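Local coordinates for protein cysteine desulfurase (Thermococcus onnurineus, PDB 5B89) that probably catalyses, with pyridoxal 5'-phosphate as cofactor, the transfer of sulfur from L-cysteine to a sulfur carrier, releasing L-alanine, at residues B[109-114]-B[141-146]; B[128-133]-B[179-184]; B[161-166]-B[194-199]. One frame throughout, in Å; residues are numbered along the deposited sequence.

Contact 1: residues B[109-114]-B[141-146]; sequences SLNLVA and WQRLAT
Ala114 sits against the six-membered ring of Trp141, its CB 3.7 Å from Trp141 CZ3, where two nearly parallel helices, 106-117 and 139-148, lie side by side. Their local axes are 10.4 Å apart at an angle of 18°, a spacing that the indole bridges. With CG anti to its own carbonyl carbon (chi1 -52°), Trp141 carries the ring across to the other helix. There Val113 CG1 comes up to the ring edge, in the ring plane, 3.8 Å from Trp141 CH2. The indole NE1 hydrogen-bonds to Asp137 OD1. Further along, Leu144 reaches back with CD2, which lies 4.0 Å from Ala114 O and 4.4 Å from Ala114 CB.

The polar side of the interface is built differently. Arg143 runs extended to CG and CD and then bends about the CG-CD bond, bringing NH2 to 3.2 Å from Asn111 OD1 with the amide and guanidinium planes 76° apart. The firmer partners of both groups lie elsewhere: Asn111 ND2 binds Ser107 O and Ile262 O of the second subunit, and Arg143 NH1 binds Pro260 O of that subunit. The chemistry therefore divides the contact into an apolar half, which joins two helices of one large domain, and a polar half whose groups also bind carbonyls of the second subunit.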
ATOM      1  N   SER B 109       0.885  -8.682  -3.437  1.00  9.44           N
ATOM      2  CA  SER B 109       1.078  -9.979  -2.816  1.00 10.04           C
ATOM      3  C   SER B 109       1.633 -11.046  -3.756  1.00 10.26           C
ATOM      4  O   SER B 109       2.634 -11.735  -3.396  1.00 10.25           O
ATOM      5  CB  SER B 109      -0.242 -10.485  -2.304  1.00 11.04           C
ATOM      6  OG  SER B 109      -0.774  -9.663  -1.277  1.00 10.39           O
ATOM      7  N   LEU B 110       1.115 -11.131  -4.978  1.00 10.76           N
ATOM      8  CA  LEU B 110       1.610 -12.165  -5.909  1.00 11.14           C
ATOM      9  C   LEU B 110       3.005 -11.860  -6.424  1.00 11.11           C
ATOM     10  O   LEU B 110       3.828 -12.758  -6.516  1.00 11.82           O
ATOM     11  CB  LEU B 110       0.646 -12.309  -7.101  1.00 10.97           C
ATOM     12  CG  LEU B 110      -0.730 -12.860  -6.730  1.00 12.33           C
ATOM     13  CD1 LEU B 110      -1.747 -12.675  -7.855  1.00 12.79           C
ATOM     14  CD2 LEU B 110      -0.723 -14.328  -6.281  1.00 14.46           C
ATOM     15  N   ASN B 111       3.304 -10.599  -6.636  1.00 11.28           N
ATOM     16  CA  ASN B 111       4.681 -10.211  -7.003  1.00 11.20           C
ATOM     17  C   ASN B 111       5.619 -10.581  -5.863  1.00 12.78           C
ATOM     18  O   ASN B 111       6.727 -11.036  -6.113  1.00 13.00           O
ATOM     19  CB  ASN B 111       4.800  -8.716  -7.272  1.00 12.40           C
ATOM     20  CG  ASN B 111       4.465  -8.381  -8.715  1.00 15.61           C
ATOM     21  OD1 ASN B 111       5.346  -8.303  -9.604  1.00 14.43           O
ATOM     22  ND2 ASN B 111       3.186  -8.129  -8.994  1.00 13.84           N
ATOM     23  N   LEU B 112       5.225 -10.339  -4.597  1.00 11.46           N
ATOM     24  CA  LEU B 112       6.089 -10.699  -3.452  1.00 11.90           C
ATOM     25  C   LEU B 112       6.352 -12.181  -3.415  1.00 12.00           C
ATOM     26  O   LEU B 112       7.477 -12.577  -3.041  1.00 12.55           O
ATOM     27  CB  LEU B 112       5.507 -10.206  -2.136  1.00 12.18           C
ATOM     28  CG  LEU B 112       5.425  -8.699  -1.968  1.00 14.36           C
ATOM     29  CD1 LEU B 112       4.762  -8.485  -0.611  1.00 15.41           C
ATOM     30  CD2 LEU B 112       6.771  -8.038  -2.106  1.00 16.80           C
ATOM     31  N   VAL B 113       5.382 -12.996  -3.733  1.00 10.26           N
ATOM     32  CA  VAL B 113       5.619 -14.445  -3.777  1.00 11.58           C
ATOM     33  C   VAL B 113       6.701 -14.755  -4.791  1.00 12.61           C
ATOM     34  O   VAL B 113       7.637 -15.536  -4.444  1.00 12.99           O
ATOM     35  CB  VAL B 113       4.344 -15.267  -4.037  1.00 11.69           C
ATOM     36  CG1 VAL B 113       4.615 -16.799  -4.158  1.00 12.50           C
ATOM     37  CG2 VAL B 113       3.286 -15.000  -2.995  1.00 11.92           C
ATOM     38  N   ALA B 114       6.539 -14.254  -5.994  1.00 11.65           N
ATOM     39  CA  ALA B 114       7.517 -14.588  -7.056  1.00 13.12           C
ATOM     40  C   ALA B 114       8.885 -14.011  -6.644  1.00 14.99           C
ATOM     41  O   ALA B 114       9.942 -14.764  -6.844  1.00 16.72           O
ATOM     42  CB  ALA B 114       7.071 -13.989  -8.388  1.00 13.88           C
ATOM     43  N   TRP B 141       5.106 -14.613 -13.055  1.00 15.18           N
ATOM     44  CA  TRP B 141       5.587 -15.943 -13.357  1.00 14.84           C
ATOM     45  C   TRP B 141       6.289 -15.924 -14.704  1.00 18.14           C
ATOM     46  O   TRP B 141       7.322 -16.646 -14.884  1.00 16.88           O
ATOM     47  CB  TRP B 141       4.466 -16.946 -13.329  1.00 14.36           C
ATOM     48  CG  TRP B 141       3.643 -16.879 -12.040  1.00 17.41           C
ATOM     49  CD1 TRP B 141       2.333 -16.579 -12.012  1.00 19.18           C
ATOM     50  CD2 TRP B 141       4.099 -17.020 -10.744  1.00 18.09           C
ATOM     51  NE1 TRP B 141       1.916 -16.542 -10.722  1.00 20.94           N
ATOM     52  CE2 TRP B 141       2.991 -16.746  -9.920  1.00 18.35           C
ATOM     53  CE3 TRP B 141       5.347 -17.260 -10.161  1.00 20.72           C
ATOM     54  CZ2 TRP B 141       3.082 -16.790  -8.508  1.00 20.05           C
ATOM     55  CZ3 TRP B 141       5.421 -17.300  -8.738  1.00 24.37           C
ATOM     56  CH2 TRP B 141       4.287 -17.092  -7.982  1.00 20.42           C
ATOM     57  N   GLN B 142       5.767 -15.153 -15.649  1.00 15.84           N
ATOM     58  CA  GLN B 142       6.453 -14.965 -16.959  1.00 17.03           C
ATOM     59  C   GLN B 142       7.776 -14.371 -16.820  1.00 18.24           C
ATOM     60  O   GLN B 142       8.743 -14.833 -17.500  1.00 18.69           O
ATOM     61  CB  GLN B 142       5.592 -14.103 -17.889  1.00 18.35           C
ATOM     62  CG  GLN B 142       4.372 -14.796 -18.403  1.00 17.53           C
ATOM     63  CD  GLN B 142       3.505 -13.845 -19.219  1.00 20.91           C
ATOM     64  OE1 GLN B 142       3.432 -12.649 -18.890  1.00 21.83           O
ATOM     65  NE2 GLN B 142       2.827 -14.343 -20.190  1.00 24.03           N
ATOM     66  N   ARG B 143       7.949 -13.331 -16.028  1.00 16.51           N
ATOM     67  CA  ARG B 143       9.225 -12.661 -15.767  1.00 17.68           C
ATOM     68  C   ARG B 143      10.163 -13.639 -15.155  1.00 18.16           C
ATOM     69  O   ARG B 143      11.335 -13.748 -15.605  1.00 19.52           O
ATOM     70  CB  ARG B 143       9.078 -11.351 -14.922  1.00 20.54           C
ATOM     71  CG  ARG B 143      10.350 -10.626 -14.612  1.00 22.25           C
ATOM     72  CD  ARG B 143      10.051  -9.342 -13.750  1.00 20.50           C
ATOM     73  NE  ARG B 143       9.381  -9.636 -12.500  1.00 25.50           N
ATOM     74  CZ  ARG B 143       8.890  -8.726 -11.647  1.00 22.67           C
ATOM     75  NH1 ARG B 143       9.024  -7.445 -11.949  1.00 23.79           N
ATOM     76  NH2 ARG B 143       8.268  -9.154 -10.494  1.00 23.25           N
ATOM     77  N   LEU B 144       9.742 -14.369 -14.138  1.00 18.93           N
ATOM     78  CA  LEU B 144      10.648 -15.302 -13.390  1.00 19.47           C
ATOM     79  C   LEU B 144      11.101 -16.359 -14.388  1.00 17.51           C
ATOM     80  O   LEU B 144      12.322 -16.715 -14.481  1.00 20.44           O
ATOM     81  CB  LEU B 144       9.914 -15.843 -12.192  1.00 22.98           C
ATOM     82  CG  LEU B 144      10.658 -16.628 -11.138  1.00 27.81           C
ATOM     83  CD1 LEU B 144      11.699 -15.697 -10.533  1.00 27.41           C
ATOM     84  CD2 LEU B 144       9.664 -17.081 -10.073  1.00 31.48           C
ATOM     85  N   ALA B 145      10.169 -16.887 -15.177  1.00 18.40           N
ATOM     86  CA  ALA B 145      10.498 -17.985 -16.126  1.00 20.99           C
ATOM     87  C   ALA B 145      11.480 -17.494 -17.203  1.00 23.77           C
ATOM     88  O   ALA B 145      12.405 -18.262 -17.581  1.00 23.78           O
ATOM     89  CB  ALA B 145       9.241 -18.561 -16.789  1.00 20.99           C
ATOM     90  N   THR B 146      11.327 -16.273 -17.671  1.00 21.84           N
ATOM     91  CA  THR B 146      12.213 -15.684 -18.699  1.00 23.29           C
ATOM     92  C   THR B 146      13.571 -15.475 -18.061  1.00 24.05           C
ATOM     93  O   THR B 146      14.564 -15.887 -18.640  1.00 25.74           O
ATOM     94  CB  THR B 146      11.698 -14.326 -19.194  1.00 23.93           C
ATOM     95  OG1 THR B 146      10.510 -14.599 -19.872  1.00 24.81           O
ATOM     96  CG2 THR B 146      12.642 -13.664 -20.122  1.00 26.30           C
TER

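Contact 2: residues B[128-133]-B[179-184]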
ATOM      1  N   VAL B 128       3.366 -24.122 -13.199  1.00 15.08           N
ATOM      2  CA  VAL B 128       2.082 -24.415 -13.868  1.00 14.87           C
ATOM      3  C   VAL B 128       1.055 -23.361 -13.408  1.00 16.87           C
ATOM      4  O   VAL B 128       0.956 -23.138 -12.229  1.00 17.63           O
ATOM      5  CB  VAL B 128       1.607 -25.780 -13.583  1.00 16.20           C
ATOM      6  CG1 VAL B 128       0.224 -26.103 -14.150  1.00 18.62           C
ATOM      7  CG2 VAL B 128       2.653 -26.810 -14.071  1.00 18.38           C
ATOM      8  N   THR B 129       0.274 -22.862 -14.371  1.00 16.44           N
ATOM      9  CA  THR B 129      -0.848 -22.000 -14.037  1.00 16.77           C
ATOM     10  C   THR B 129      -1.984 -22.310 -14.985  1.00 18.79           C
ATOM     11  O   THR B 129      -1.935 -23.246 -15.717  1.00 16.54           O
ATOM     12  CB  THR B 129      -0.372 -20.568 -14.035  1.00 19.50           C
ATOM     13  OG1 THR B 129      -1.425 -19.726 -13.569  1.00 19.84           O
ATOM     14  CG2 THR B 129      -0.110 -20.085 -15.430  1.00 20.72           C
ATOM     15  N   THR B 130      -3.048 -21.514 -14.930  1.00 20.49           N
ATOM     16  CA  THR B 130      -4.210 -21.646 -15.843  1.00 18.91           C
ATOM     17  C   THR B 130      -4.020 -20.709 -17.022  1.00 19.38           C
ATOM     18  O   THR B 130      -3.361 -19.712 -16.927  1.00 20.68           O
ATOM     19  CB  THR B 130      -5.576 -21.414 -15.156  1.00 21.17           C
ATOM     20  OG1 THR B 130      -5.862 -19.999 -15.121  1.00 18.58           O
ATOM     21  CG2 THR B 130      -5.685 -21.967 -13.839  1.00 19.77           C
ATOM     22  N   PRO B 131      -4.799 -20.908 -18.066  1.00 18.08           N
ATOM     23  CA  PRO B 131      -4.743 -19.980 -19.166  1.00 20.99           C
ATOM     24  C   PRO B 131      -5.690 -18.844 -18.979  1.00 20.15           C
ATOM     25  O   PRO B 131      -5.832 -18.102 -19.891  1.00 27.35           O
ATOM     26  CB  PRO B 131      -5.247 -20.783 -20.349  1.00 20.41           C
ATOM     27  CG  PRO B 131      -6.096 -21.819 -19.763  1.00 20.93           C
ATOM     28  CD  PRO B 131      -5.589 -22.096 -18.378  1.00 20.08           C
ATOM     29  N   TYR B 132      -6.322 -18.715 -17.842  1.00 17.17           N
ATOM     30  CA  TYR B 132      -7.302 -17.674 -17.665  1.00 17.15           C
ATOM     31  C   TYR B 132      -6.925 -16.629 -16.651  1.00 19.94           C
ATOM     32  O   TYR B 132      -7.747 -15.850 -16.234  1.00 19.64           O
ATOM     33  CB  TYR B 132      -8.629 -18.291 -17.220  1.00 16.49           C
ATOM     34  CG  TYR B 132      -9.078 -19.566 -17.896  1.00 16.85           C
ATOM     35  CD1 TYR B 132      -9.616 -19.553 -19.149  1.00 17.23           C
ATOM     36  CD2 TYR B 132      -9.050 -20.732 -17.244  1.00 18.50           C
ATOM     37  CE1 TYR B 132     -10.061 -20.706 -19.754  1.00 17.51           C
ATOM     38  CE2 TYR B 132      -9.489 -21.878 -17.829  1.00 19.56           C
ATOM     39  CZ  TYR B 132      -9.985 -21.856 -19.101  1.00 19.26           C
ATOM     40  OH  TYR B 132     -10.395 -23.008 -19.658  1.00 21.35           O
ATOM     41  N   GLU B 133      -5.673 -16.646 -16.264  1.00 19.91           N
ATOM     42  CA  GLU B 133      -5.234 -15.746 -15.251  1.00 17.35           C
ATOM     43  C   GLU B 133      -5.294 -14.246 -15.548  1.00 17.50           C
ATOM     44  O   GLU B 133      -5.046 -13.842 -16.619  1.00 18.14           O
ATOM     45  CB  GLU B 133      -3.805 -16.105 -14.862  1.00 18.87           C
ATOM     46  CG  GLU B 133      -3.602 -17.515 -14.319  1.00 19.69           C
ATOM     47  CD  GLU B 133      -4.379 -17.820 -13.033  1.00 22.71           C
ATOM     48  OE1 GLU B 133      -4.329 -16.996 -12.124  1.00 23.53           O
ATOM     49  OE2 GLU B 133      -5.017 -18.860 -12.975  1.00 21.17           O
ATOM     50  N   ALA B 179       0.376 -21.994  -9.598  1.00 13.55           N
ATOM     51  CA  ALA B 179      -0.342 -20.789  -9.244  1.00 13.17           C
ATOM     52  C   ALA B 179      -1.675 -20.760  -9.959  1.00 12.87           C
ATOM     53  O   ALA B 179      -1.721 -20.824 -11.139  1.00 16.54           O
ATOM     54  CB  ALA B 179       0.463 -19.567  -9.601  1.00 16.29           C
ATOM     55  N   VAL B 180      -2.751 -20.644  -9.209  1.00 12.53           N
ATOM     56  CA  VAL B 180      -4.066 -20.596  -9.837  1.00 13.43           C
ATOM     57  C   VAL B 180      -4.998 -19.584  -9.186  1.00 14.18           C
ATOM     58  O   VAL B 180      -4.919 -19.290  -8.033  1.00 13.45           O
ATOM     59  CB  VAL B 180      -4.772 -21.955  -9.830  1.00 14.36           C
ATOM     60  CG1 VAL B 180      -3.895 -23.027 -10.496  1.00 16.89           C
ATOM     61  CG2 VAL B 180      -5.111 -22.345  -8.427  1.00 17.05           C
ATOM     62  N   GLN B 181      -5.924 -19.107  -9.996  1.00 13.59           N
ATOM     63  CA  GLN B 181      -6.917 -18.220  -9.503  1.00 14.45           C
ATOM     64  C   GLN B 181      -8.047 -19.087  -8.970  1.00 13.69           C
ATOM     65  O   GLN B 181      -8.307 -20.093  -9.456  1.00 14.03           O
ATOM     66  CB  GLN B 181      -7.442 -17.325 -10.619  1.00 12.77           C
ATOM     67  CG  GLN B 181      -8.245 -18.073 -11.625  1.00 16.77           C
ATOM     68  CD  GLN B 181      -8.524 -17.326 -12.913  1.00 20.08           C
ATOM     69  OE1 GLN B 181      -8.121 -16.212 -13.111  1.00 18.41           O
ATOM     70  NE2 GLN B 181      -9.242 -17.969 -13.766  1.00 16.07           N
ATOM     71  N   HIS B 182      -8.686 -18.659  -7.916  1.00 11.20           N
ATOM     72  CA  HIS B 182      -9.842 -19.317  -7.419  1.00 12.33           C
ATOM     73  C   HIS B 182     -11.049 -19.090  -8.317  1.00 13.03           C
ATOM     74  O   HIS B 182     -11.830 -20.031  -8.645  1.00 13.70           O
ATOM     75  CB  HIS B 182     -10.107 -18.860  -5.986  1.00 13.68           C
ATOM     76  CG  HIS B 182     -11.060 -19.619  -5.213  1.00 12.88           C
ATOM     77  ND1 HIS B 182     -11.253 -19.381  -3.855  1.00 13.70           N
ATOM     78  CD2 HIS B 182     -11.940 -20.610  -5.529  1.00 13.36           C
ATOM     79  CE1 HIS B 182     -12.160 -20.193  -3.373  1.00 15.00           C
ATOM     80  NE2 HIS B 182     -12.592 -20.948  -4.371  1.00 15.64           N
ATOM     81  N   VAL B 183     -11.285 -17.850  -8.668  1.00 12.62           N
ATOM     82  CA  VAL B 183     -12.349 -17.390  -9.588  1.00 12.30           C
ATOM     83  C   VAL B 183     -11.773 -16.484 -10.610  1.00 12.86           C
ATOM     84  O   VAL B 183     -11.027 -15.591 -10.338  1.00 13.38           O
ATOM     85  CB  VAL B 183     -13.396 -16.592  -8.752  1.00 12.46           C
ATOM     86  CG1 VAL B 183     -14.527 -15.976  -9.660  1.00 14.92           C
ATOM     87  CG2 VAL B 183     -14.019 -17.458  -7.675  1.00 14.27           C
ATOM     88  N   SER B 184     -12.168 -16.677 -11.895  1.00 13.61           N
ATOM     89  CA  SER B 184     -11.842 -15.826 -12.974  1.00 14.13           C
ATOM     90  C   SER B 184     -12.623 -14.493 -12.967  1.00 13.81           C
ATOM     91  O   SER B 184     -13.838 -14.568 -12.940  1.00 16.06           O
ATOM     92  CB  SER B 184     -12.154 -16.522 -14.280  1.00 17.28           C
ATOM     93  OG  SER B 184     -11.999 -15.593 -15.364  1.00 17.85           O
TER
HETATM   94  O   HOH W   1      -9.744 -14.153 -15.633  1.00 20.92           O
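This is a contact between neighbouring parallel strands, 126-129 and 177-181, in the seven-stranded mixed sheet of the PLP-dependent aminotransferase fold, continued into the loops at their C-terminal ends. The strand pairing rests on Ala179 N donating to Val128 O at 2.9 Å, with an N-H...O angle of 162°. One residue on, a side chain takes over: Thr129 OG1, placed anti to the backbone N, donates to Ala179 O at 2.7 Å, tilted 28° from the carbonyl plane.

Beyond the strands, residues 130 to 133 form a type I turn, and Thr130 OG1 accepts from Tyr132 N in an ST turn. The same hydroxyl donates to Glu133 OE2 at 2.6 Å, on the anti side and somewhat out of the carboxylate plane. A bend at chi2 (-61°) folds the Glu133 carboxylate back, and its OE2 uses the syn lone pair to receive Gln181 N at 3.1 Å. Two donors thus grip one buried oxygen and fix the carboxylate against the strand end. The Glu133 and Gln181 side chains run antiparallel, side by side, while Thr130 CG2 packs on Val180 CG1 at 3.9 Å, the one side chain lying roughly perpendicular to the other.

Val183, in the second loop, touches the cofactor, and His134, which follows Glu133 directly, also binds it, which places this junction beside the cofactor pocket and probably helps to position both residues. At the far end, Ser184 OG is hydrogen-bonded to Leu187 N, and one water donates to Tyr132 O and accepts from Ser184 OG, each at 2.7 Å.

Contact 3: residues B[161-166]-B[194-199]; sequences GNLDLS and EELGKI
Leu196 forms the close part of this contact, meeting two leucines with its two methyl groups. Its CD1 lies 3.8 Å from Leu163 CD1, and its CD2 lies 3.8 Å from Leu165 CD2. Each of the two partners crosses Leu196 at about a right angle, and all three side chains have CG anti to their own carbonyl carbons. In Leu196 this torsion (chi1 -67°) swings the isobutyl group from a bond directed along the interface toward the opposite segment. The result joins the loop leading into helix 165-172 to the flank of helix 193-203, and the same interface continues where Leu196 packs on Ala168 and Ile199 on Glu169 and Ile172. Leu163 is buried from further directions, against Ile155 and His191. A looser contact on this buried side is that of Ile199, whose CD1 comes no nearer than 4.5 Å to Leu165 O.

Packing also loosens toward the surface, where Leu165 and Glu195 are both partly exposed. Leu165 sends CD1 to within 4.2 Å of Glu195 CG, so that it is the aliphatic part of the glutamate that faces the leucine. Asp164 occupies the N-cap position of helix 165-172; its OD1 receives Asp167 N and, more weakly, Ser166 N at 3.1 Å with an N-H...O angle of 126°.

No polar group bridges the two segments by a hydrogen bond, so their association rests on apolar contacts, closest between the leucine methyl groups and wider where the glutamate chain takes part.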
ATOM      1  N   GLY B 161     -14.028 -21.848 -19.387  1.00 18.18           N
ATOM      2  CA  GLY B 161     -13.151 -21.779 -18.243  1.00 18.26           C
ATOM      3  C   GLY B 161     -12.999 -23.082 -17.471  1.00 17.19           C
ATOM      4  O   GLY B 161     -12.363 -23.075 -16.509  1.00 18.38           O
ATOM      5  N   ASN B 162     -13.589 -24.168 -17.914  1.00 16.83           N
ATOM      6  CA  ASN B 162     -13.486 -25.406 -17.184  1.00 19.09           C
ATOM      7  C   ASN B 162     -12.151 -26.085 -17.480  1.00 17.43           C
ATOM      8  O   ASN B 162     -11.860 -26.399 -18.571  1.00 18.64           O
ATOM      9  CB  ASN B 162     -14.596 -26.382 -17.526  1.00 17.83           C
ATOM     10  CG  ASN B 162     -15.980 -25.786 -17.481  1.00 19.84           C
ATOM     11  OD1 ASN B 162     -16.654 -25.706 -18.487  1.00 23.26           O
ATOM     12  ND2 ASN B 162     -16.417 -25.472 -16.348  1.00 16.75           N
ATOM     13  N   LEU B 163     -11.372 -26.276 -16.443  1.00 16.77           N
ATOM     14  CA  LEU B 163     -10.113 -26.907 -16.582  1.00 17.02           C
ATOM     15  C   LEU B 163     -10.255 -28.423 -16.751  1.00 15.92           C
ATOM     16  O   LEU B 163     -11.094 -29.030 -16.213  1.00 19.88           O
ATOM     17  CB  LEU B 163      -9.247 -26.673 -15.334  1.00 15.63           C
ATOM     18  CG  LEU B 163      -8.809 -25.255 -15.043  1.00 16.85           C
ATOM     19  CD1 LEU B 163      -8.323 -25.161 -13.590  1.00 16.50           C
ATOM     20  CD2 LEU B 163      -7.766 -24.748 -16.003  1.00 18.89           C
ATOM     21  N   ASP B 164      -9.336 -29.018 -17.488  1.00 18.27           N
ATOM     22  CA  ASP B 164      -9.261 -30.468 -17.663  1.00 19.31           C
ATOM     23  C   ASP B 164      -8.385 -30.993 -16.513  1.00 18.11           C
ATOM     24  O   ASP B 164      -7.212 -30.818 -16.551  1.00 17.60           O
ATOM     25  CB  ASP B 164      -8.575 -30.723 -18.991  1.00 20.55           C
ATOM     26  CG  ASP B 164      -8.351 -32.211 -19.304  1.00 22.77           C
ATOM     27  OD1 ASP B 164      -8.459 -33.021 -18.425  1.00 23.85           O
ATOM     28  OD2 ASP B 164      -8.061 -32.491 -20.456  1.00 26.75           O
ATOM     29  N   LEU B 165      -8.995 -31.572 -15.493  1.00 18.47           N
ATOM     30  CA  LEU B 165      -8.297 -31.996 -14.324  1.00 18.87           C
ATOM     31  C   LEU B 165      -7.332 -33.147 -14.560  1.00 22.21           C
ATOM     32  O   LEU B 165      -6.423 -33.314 -13.840  1.00 20.86           O
ATOM     33  CB  LEU B 165      -9.253 -32.264 -13.195  1.00 20.14           C
ATOM     34  CG  LEU B 165      -9.908 -30.994 -12.639  1.00 24.28           C
ATOM     35  CD1 LEU B 165     -10.767 -31.356 -11.462  1.00 28.08           C
ATOM     36  CD2 LEU B 165      -8.946 -29.889 -12.259  1.00 25.93           C
ATOM     37  N   SER B 166      -7.572 -33.904 -15.610  1.00 22.21           N
ATOM     38  CA  SER B 166      -6.679 -34.970 -16.008  1.00 22.70           C
ATOM     39  C   SER B 166      -5.409 -34.338 -16.530  1.00 23.55           C
ATOM     40  O   SER B 166      -4.366 -34.742 -16.171  1.00 25.74           O
ATOM     41  CB  SER B 166      -7.338 -35.857 -17.059  1.00 25.41           C
ATOM     42  OG  SER B 166      -8.315 -36.608 -16.420  1.00 36.39           O
ATOM     43  N   GLU B 194      -9.675 -26.885  -4.431  1.00 13.97           N
ATOM     44  CA  GLU B 194      -9.343 -27.882  -3.454  1.00 15.10           C
ATOM     45  C   GLU B 194      -8.685 -29.073  -4.122  1.00 15.71           C
ATOM     46  O   GLU B 194      -7.726 -29.570  -3.655  1.00 15.36           O
ATOM     47  CB  GLU B 194     -10.572 -28.299  -2.686  1.00 18.07           C
ATOM     48  CG  GLU B 194     -11.230 -27.178  -1.917  1.00 23.60           C
ATOM     49  CD  GLU B 194     -12.541 -27.636  -1.350  1.00 34.25           C
ATOM     50  OE1 GLU B 194     -13.529 -26.948  -1.576  1.00 37.06           O
ATOM     51  OE2 GLU B 194     -12.555 -28.725  -0.746  1.00 44.00           O
ATOM     52  N   GLU B 195      -9.217 -29.473  -5.254  1.00 14.99           N
ATOM     53  CA  GLU B 195      -8.653 -30.600  -5.975  1.00 17.04           C
ATOM     54  C   GLU B 195      -7.298 -30.296  -6.565  1.00 15.93           C
ATOM     55  O   GLU B 195      -6.445 -31.107  -6.496  1.00 16.53           O
ATOM     56  CB  GLU B 195      -9.603 -31.086  -7.048  1.00 19.79           C
ATOM     57  CG  GLU B 195      -9.155 -32.378  -7.712  1.00 27.23           C
ATOM     58  CD  GLU B 195      -8.961 -33.558  -6.736  1.00 32.98           C
ATOM     59  OE1 GLU B 195      -9.698 -33.706  -5.772  1.00 38.20           O
ATOM     60  OE2 GLU B 195      -8.025 -34.314  -6.960  1.00 38.07           O
ATOM     61  N   LEU B 196      -7.135 -29.107  -7.123  1.00 13.70           N
ATOM     62  CA  LEU B 196      -5.859 -28.702  -7.667  1.00 12.93           C
ATOM     63  C   LEU B 196      -4.826 -28.669  -6.497  1.00 14.31           C
ATOM     64  O   LEU B 196      -3.654 -29.058  -6.703  1.00 13.73           O
ATOM     65  CB  LEU B 196      -5.966 -27.306  -8.339  1.00 14.31           C
ATOM     66  CG  LEU B 196      -6.853 -27.336  -9.602  1.00 13.86           C
ATOM     67  CD1 LEU B 196      -7.179 -25.918 -10.001  1.00 16.89           C
ATOM     68  CD2 LEU B 196      -6.053 -27.942 -10.715  1.00 16.97           C
ATOM     69  N   GLY B 197      -5.208 -28.156  -5.339  1.00 14.53           N
ATOM     70  CA  GLY B 197      -4.325 -28.109  -4.190  1.00 13.06           C
ATOM     71  C   GLY B 197      -3.948 -29.487  -3.708  1.00 13.89           C
ATOM     72  O   GLY B 197      -2.825 -29.676  -3.259  1.00 14.92           O
ATOM     73  N   LYS B 198      -4.883 -30.371  -3.703  1.00 12.26           N
ATOM     74  CA  LYS B 198      -4.609 -31.804  -3.360  1.00 14.57           C
ATOM     75  C   LYS B 198      -3.601 -32.350  -4.312  1.00 15.07           C
ATOM     76  O   LYS B 198      -2.595 -32.986  -3.872  1.00 15.74           O
ATOM     77  CB  LYS B 198      -5.852 -32.652  -3.304  1.00 15.52           C
ATOM     78  CG  LYS B 198      -5.566 -34.151  -3.111  1.00 20.50           C
ATOM     79  CD  LYS B 198      -6.849 -34.962  -3.198  1.00 24.51           C
ATOM     80  CE  LYS B 198      -6.574 -36.505  -3.503  1.00 25.40           C
ATOM     81  NZ  LYS B 198      -5.620 -37.038  -2.516  1.00 28.86           N
ATOM     82  N   ILE B 199      -3.733 -32.190  -5.592  1.00 13.39           N
ATOM     83  CA  ILE B 199      -2.764 -32.564  -6.562  1.00 14.04           C
ATOM     84  C   ILE B 199      -1.395 -31.999  -6.320  1.00 15.38           C
ATOM     85  O   ILE B 199      -0.361 -32.704  -6.313  1.00 16.45           O
ATOM     86  CB  ILE B 199      -3.206 -32.325  -8.021  1.00 16.93           C
ATOM     87  CG1 ILE B 199      -4.540 -33.065  -8.331  1.00 17.95           C
ATOM     88  CG2 ILE B 199      -2.137 -32.738  -8.967  1.00 19.47           C
ATOM     89  CD1 ILE B 199      -5.244 -32.597  -9.582  1.00 18.20           C
TER

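Overall arrangement
All three contacts belong to the large domain built round the seven-stranded mixed sheet. Contact 2 lies in the sheet itself, with its centre 14 Å from that of contact 1 and 10 Å from that of contact 3; the centres of contacts 1 and 3 are 21 Å apart, with nearest atoms about 13 Å apart. Trp141 NE1 packs on Ala179 CB at 3.5 Å, and Tyr132 CZ on Gly161 CA at 3.3 Å, linking both to contact 2. Along the chain, contact 1 closes before contact 3 opens, while the segments of contact 2 alternate with those of each. Contact 2 thus touches both contact 1, which also meets the second subunit, and contact 3, which no other chain touches.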